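Caspase-1 subunit p19/18 (Spodoptera frugiperda, PDB 1M72) is a cysteine endopeptidase of the caspase family that probably acts in the activation cascade carrying out apoptosis in this insect. Local coordinates at residues E82-K85 with F86-T90; M113-K117 with D118-K122. All coordinates share one frame; numbering follows the deposited sequence.

Interaction 1. Residues E82-K85 with F86-T90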
loop_
_atom_site.group_PDB
_atom_site.type_symbol
_atom_site.label_atom_id
_atom_site.label_comp_id
_atom_site.label_asym_id
_atom_site.label_seq_id
_atom_site.Cartn_x
_atom_site.Cartn_y
_atom_site.Cartn_z
ATOM N N GLU C 82 -25.536 1.044 11.089
ATOM C CA GLU C 82 -26.066 1.749 9.947
ATOM C C GLU C 82 -25.050 1.725 8.827
ATOM O O GLU C 82 -25.403 1.487 7.681
ATOM C CB GLU C 82 -26.392 3.184 10.313
ATOM C CG GLU C 82 -27.293 3.302 11.518
ATOM C CD GLU C 82 -27.877 4.699 11.666
ATOM O OE1 GLU C 82 -29.045 4.871 11.277
ATOM O OE2 GLU C 82 -27.183 5.628 12.149
ATOM N N ILE C 83 -23.795 1.985 9.155
ATOM C CA ILE C 83 -22.744 1.952 8.159
ATOM C C ILE C 83 -22.692 0.513 7.596
ATOM O O ILE C 83 -22.721 0.291 6.372
ATOM C CB ILE C 83 -21.381 2.296 8.794
ATOM C CG1 ILE C 83 -21.384 3.749 9.266
ATOM C CG2 ILE C 83 -20.238 2.000 7.806
ATOM C CD1 ILE C 83 -20.151 4.149 10.080
ATOM N N ASN C 84 -22.660 -0.463 8.500
ATOM C CA ASN C 84 -22.585 -1.825 8.064
ATOM C C ASN C 84 -23.724 -2.226 7.156
ATOM O O ASN C 84 -23.521 -2.959 6.188
ATOM C CB ASN C 84 -22.518 -2.771 9.236
ATOM C CG ASN C 84 -22.227 -4.175 8.788
ATOM O OD1 ASN C 84 -22.927 -4.698 7.922
ATOM N ND2 ASN C 84 -21.191 -4.799 9.355
ATOM N N LYS C 85 -24.916 -1.731 7.455
ATOM C CA LYS C 85 -26.099 -2.043 6.658
ATOM C C LYS C 85 -26.008 -1.465 5.245
ATOM O O LYS C 85 -26.212 -2.180 4.268
ATOM C CB LYS C 85 -27.342 -1.525 7.394
ATOM C CG LYS C 85 -28.422 -0.881 6.550
ATOM C CD LYS C 85 -29.033 0.290 7.332
ATOM C CE LYS C 85 -30.331 0.799 6.705
ATOM N NZ LYS C 85 -30.144 1.176 5.272
ATOM N N PHE C 86 -25.722 -0.170 5.141
ATOM C CA PHE C 86 -25.590 0.462 3.844
ATOM C C PHE C 86 -24.444 -0.151 3.018
ATOM O O PHE C 86 -24.530 -0.213 1.802
ATOM C CB PHE C 86 -25.385 1.962 4.009
ATOM C CG PHE C 86 -26.651 2.706 4.386
ATOM C CD1 PHE C 86 -27.735 2.771 3.496
ATOM C CD2 PHE C 86 -26.763 3.364 5.619
ATOM C CE1 PHE C 86 -28.902 3.490 3.838
ATOM C CE2 PHE C 86 -27.931 4.081 5.971
ATOM C CZ PHE C 86 -28.991 4.145 5.084
ATOM N N ILE C 87 -23.388 -0.605 3.684
ATOM C CA ILE C 87 -22.261 -1.218 3.015
ATOM C C ILE C 87 -22.735 -2.520 2.388
ATOM O O ILE C 87 -22.466 -2.786 1.226
ATOM C CB ILE C 87 -21.106 -1.487 4.021
ATOM C CG1 ILE C 87 -20.363 -0.180 4.323
ATOM C CG2 ILE C 87 -20.140 -2.536 3.485
ATOM C CD1 ILE C 87 -19.411 0.221 3.250
ATOM N N GLN C 88 -23.444 -3.337 3.158
ATOM C CA GLN C 88 -23.944 -4.593 2.645
ATOM C C GLN C 88 -24.914 -4.366 1.485
ATOM O O GLN C 88 -24.852 -5.047 0.472
ATOM C CB GLN C 88 -24.631 -5.391 3.752
ATOM C CG GLN C 88 -23.717 -5.815 4.885
ATOM C CD GLN C 88 -24.102 -7.176 5.478
ATOM O OE1 GLN C 88 -24.617 -8.050 4.772
ATOM N NE2 GLN C 88 -23.823 -7.373 6.773
ATOM N N GLN C 89 -25.792 -3.391 1.614
ATOM C CA GLN C 89 -26.753 -3.163 0.552
ATOM C C GLN C 89 -26.035 -2.701 -0.708
ATOM O O GLN C 89 -26.437 -3.008 -1.837
ATOM C CB GLN C 89 -27.763 -2.115 0.971
ATOM C CG GLN C 89 -28.387 -2.339 2.327
ATOM C CD GLN C 89 -29.444 -1.286 2.618
ATOM O OE1 GLN C 89 -29.247 -0.096 2.319
ATOM N NE2 GLN C 89 -30.575 -1.711 3.197
ATOM N N THR C 90 -24.966 -1.945 -0.511
ATOM C CA THR C 90 -24.203 -1.472 -1.634
ATOM C C THR C 90 -23.545 -2.692 -2.291
ATOM O O THR C 90 -23.532 -2.813 -3.524
ATOM C CB THR C 90 -23.119 -0.497 -1.185
ATOM O OG1 THR C 90 -23.728 0.724 -0.766
ATOM C CG2 THR C 90 -22.165 -0.214 -2.320
#
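One face of the F86 ring carries the ammonium end of K85 in a cation-pi contact: NZ of K85 stands 3.3 Å from the centroid of the F86 ring, shifted somewhat toward its rim. CE of K85 follows over the same face as a CH-pi donor, so the last two atoms of the lysine lie on the ring together. The backbone O of E82 approaches the ring obliquely, and F75 meets it from outside the helix. K85 gets there by bending at chi2 (-143°) and chi4 (-55°), which folds its chain alongside F86. The same NZ also makes a weak hydrogen bond to OE1 of Q89, which leaves the ammonium between the ring face and an amide oxygen.

Two amides also meet, those of N84 and Q88, one turn apart. NE2 of Q88 donates to OD1 of N84 over 3.0 Å, in the carbonyl plane and on a lone pair, while the two amide planes are turned 54° apart. ND2 of N84 has a weak bond to the hydroxyl of Y129.

Apart from the K85-F86 pair, neighbours in sequence, these side-chain pairs are i to i+4 contacts on helix 80-92, which packs on the central sheet of the caspase fold. Its backbone hydrogen bonds follow the same alpha-helical spacing, with F86 N to E82 O at 3.0 Å and I87 N to I83 O at 2.9 Å. On the sheet side, CG2 of I83 meets CG1 of I87 at 4.1 Å, and both isoleucines rest on F38 of strand 31-39. T90 turns its hydroxyl back to its own helix: OG1 of T90 donates to O of F86 at 2.8 Å, from the opposite face of that carbonyl to T90 N.

Interaction 2. Residues M113-K117 with D118-K122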
loop_
_atom_site.group_PDB
_atom_site.type_symbol
_atom_site.label_atom_id
_atom_site.label_comp_id
_atom_site.label_asym_id
_atom_site.label_seq_id
_atom_site.Cartn_x
_atom_site.Cartn_y
_atom_site.Cartn_z
ATOM N N MET C 113 -8.782 0.525 14.033
ATOM C CA MET C 113 -10.110 0.895 14.487
ATOM C C MET C 113 -10.657 2.220 13.922
ATOM O O MET C 113 -9.911 3.195 13.772
ATOM C CB MET C 113 -10.053 0.919 16.029
ATOM C CG MET C 113 -11.311 1.249 16.785
ATOM S SD MET C 113 -10.942 1.692 18.574
ATOM C CE MET C 113 -9.812 0.353 19.077
ATOM N N LEU C 114 -11.946 2.211 13.596
ATOM C CA LEU C 114 -12.668 3.380 13.145
ATOM C C LEU C 114 -13.883 3.578 14.078
ATOM O O LEU C 114 -14.445 2.604 14.599
ATOM C CB LEU C 114 -13.148 3.203 11.689
ATOM C CG LEU C 114 -11.973 3.227 10.712
ATOM C CD1 LEU C 114 -12.450 2.953 9.337
ATOM C CD2 LEU C 114 -11.295 4.572 10.774
ATOM N N TYR C 115 -14.295 4.826 14.291
ATOM C CA TYR C 115 -15.463 5.082 15.136
ATOM C C TYR C 115 -16.683 5.492 14.348
ATOM O O TYR C 115 -16.612 6.301 13.432
ATOM C CB TYR C 115 -15.197 6.183 16.190
ATOM C CG TYR C 115 -14.357 5.754 17.374
ATOM C CD1 TYR C 115 -12.990 6.028 17.403
ATOM C CD2 TYR C 115 -14.916 5.023 18.438
ATOM C CE1 TYR C 115 -12.172 5.587 18.454
ATOM C CE2 TYR C 115 -14.103 4.558 19.524
ATOM C CZ TYR C 115 -12.732 4.852 19.507
ATOM O OH TYR C 115 -11.894 4.428 20.503
ATOM N N ALA C 116 -17.808 4.900 14.702
ATOM C CA ALA C 116 -19.099 5.258 14.128
ATOM C C ALA C 116 -19.600 6.309 15.136
ATOM O O ALA C 116 -18.834 6.789 15.963
ATOM C CB ALA C 116 -20.015 4.068 14.132
ATOM N N LYS C 117 -20.885 6.647 15.103
ATOM C CA LYS C 117 -21.392 7.627 16.050
ATOM C C LYS C 117 -21.433 7.037 17.451
ATOM O O LYS C 117 -21.088 7.700 18.424
ATOM C CB LYS C 117 -22.803 8.075 15.667
ATOM C CG LYS C 117 -23.408 9.030 16.702
ATOM C CD LYS C 117 -24.741 9.574 16.267
ATOM C CE LYS C 117 -25.815 8.574 16.534
ATOM N NZ LYS C 117 -27.109 9.048 15.985
ATOM N N ASP C 118 -21.824 5.770 17.526
ATOM C CA ASP C 118 -21.978 5.052 18.784
ATOM C C ASP C 118 -20.833 4.152 19.258
ATOM O O ASP C 118 -20.589 4.043 20.450
ATOM C CB ASP C 118 -23.259 4.217 18.691
ATOM C CG ASP C 118 -23.211 3.213 17.531
ATOM O OD1 ASP C 118 -22.424 3.418 16.584
ATOM O OD2 ASP C 118 -23.960 2.223 17.554
ATOM N N THR C 119 -20.133 3.473 18.362
ATOM C CA THR C 119 -19.077 2.590 18.832
ATOM C C THR C 119 -18.083 2.370 17.699
ATOM O O THR C 119 -18.246 2.966 16.646
ATOM C CB THR C 119 -19.694 1.237 19.336
ATOM O OG1 THR C 119 -18.656 0.384 19.833
ATOM C CG2 THR C 119 -20.479 0.540 18.201
ATOM N N HIS C 120 -17.056 1.547 17.908
ATOM C CA HIS C 120 -16.042 1.332 16.865
ATOM C C HIS C 120 -16.154 -0.007 16.125
ATOM O O HIS C 120 -16.778 -0.943 16.603
ATOM C CB HIS C 120 -14.649 1.417 17.478
ATOM C CG HIS C 120 -14.447 0.436 18.578
ATOM N ND1 HIS C 120 -14.129 -0.886 18.341
ATOM C CD2 HIS C 120 -14.673 0.539 19.909
ATOM C CE1 HIS C 120 -14.173 -1.556 19.478
ATOM N NE2 HIS C 120 -14.504 -0.714 20.443
ATOM N N TYR C 121 -15.547 -0.074 14.949
ATOM C CA TYR C 121 -15.537 -1.287 14.150
ATOM C C TYR C 121 -14.168 -1.376 13.461
ATOM O O TYR C 121 -13.358 -0.408 13.480
ATOM C CB TYR C 121 -16.659 -1.249 13.121
ATOM C CG TYR C 121 -16.570 -0.066 12.210
ATOM C CD1 TYR C 121 -15.923 -0.154 10.978
ATOM C CD2 TYR C 121 -17.114 1.157 12.582
ATOM C CE1 TYR C 121 -15.826 0.966 10.120
ATOM C CE2 TYR C 121 -17.022 2.276 11.738
ATOM C CZ TYR C 121 -16.375 2.166 10.508
ATOM O OH TYR C 121 -16.287 3.271 9.698
ATOM N N LYS C 122 -13.887 -2.548 12.896
ATOM C CA LYS C 122 -12.637 -2.751 12.208
ATOM C C LYS C 122 -12.737 -2.191 10.798
ATOM O O LYS C 122 -13.703 -2.441 10.085
ATOM C CB LYS C 122 -12.276 -4.243 12.149
ATOM C CG LYS C 122 -11.916 -4.824 13.513
ATOM C CD LYS C 122 -11.417 -6.257 13.376
ATOM C CE LYS C 122 -11.303 -6.977 14.769
ATOM N NZ LYS C 122 -10.236 -6.401 15.657
HETATM O O HOH W 1 -17.247 5.486 10.900
#
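L114 and Y121 form the tightly packed side of this hairpin. CB of L114 sits over one face of the Y121 ring, offset toward its rim, and comes within 3.6 Å of CZ of Y121, a CH-pi contact. The ring lies back across the neighbouring strand because chi1 of Y121 (58°) places CG between the backbone N and the carbonyl carbon. The methyl of A116 touches the same ring at CE2, and S80 and I83 of helix 80-92 also pack against the tyrosine. Its hydroxyl is not left without a partner in this buried setting: a water in the plane of the ring, 2.7 Å from OH of Y121, donates to the backbone O of Y115, tying the tyrosine to the opposing strand.

The other face, with M113, Y115 and H120, is the more solvent-exposed one. SD of M113 lies over the H120 ring, 4.1 Å from its centroid, with CG of M113 closer in against CB of H120. The Y115 and H120 rings meet obliquely, their planes 86° apart. H120 is exposed, whereas the hydroxyl of Y115 is held by E110.

Backbone bonds join the two strands. L114 and Y121 are an antiparallel hydrogen-bonded pair, N of L114 reaching O of Y121 at 3.0 Å, and A116 N continues the ladder to T119 O at 2.8 Å. Around the bend, OD1 of D118 receives a bond from the backbone N of S80 and only a weak one from T119 N. The whole is a beta hairpin within the small three-stranded antiparallel sheet of the caspase domain, beside the active site, where Y115 lies about 4 Å from H108, the probable catalytic histidine, between side chains.

Interactions 1 and 2 are both local and partly buried, and they adjoin in space: CD1 of I83 packs 4.0 Å from OH of Y121 and 4.1 Å from CB of A116. The inner face of helix 80-92 thus meets the L114, A116 and Y121 side of the hairpin, although the centres of the two interactions are about 14 Å apart. In 82-90, the buried part faces the large mixed sheet, while amides and a lysine occupy less buried positions. In 113-122, the buried part includes a tyrosine served by water, and the exposed histidine lies on the other side. One gains its regularity from helical bonding, the other from strand pairing.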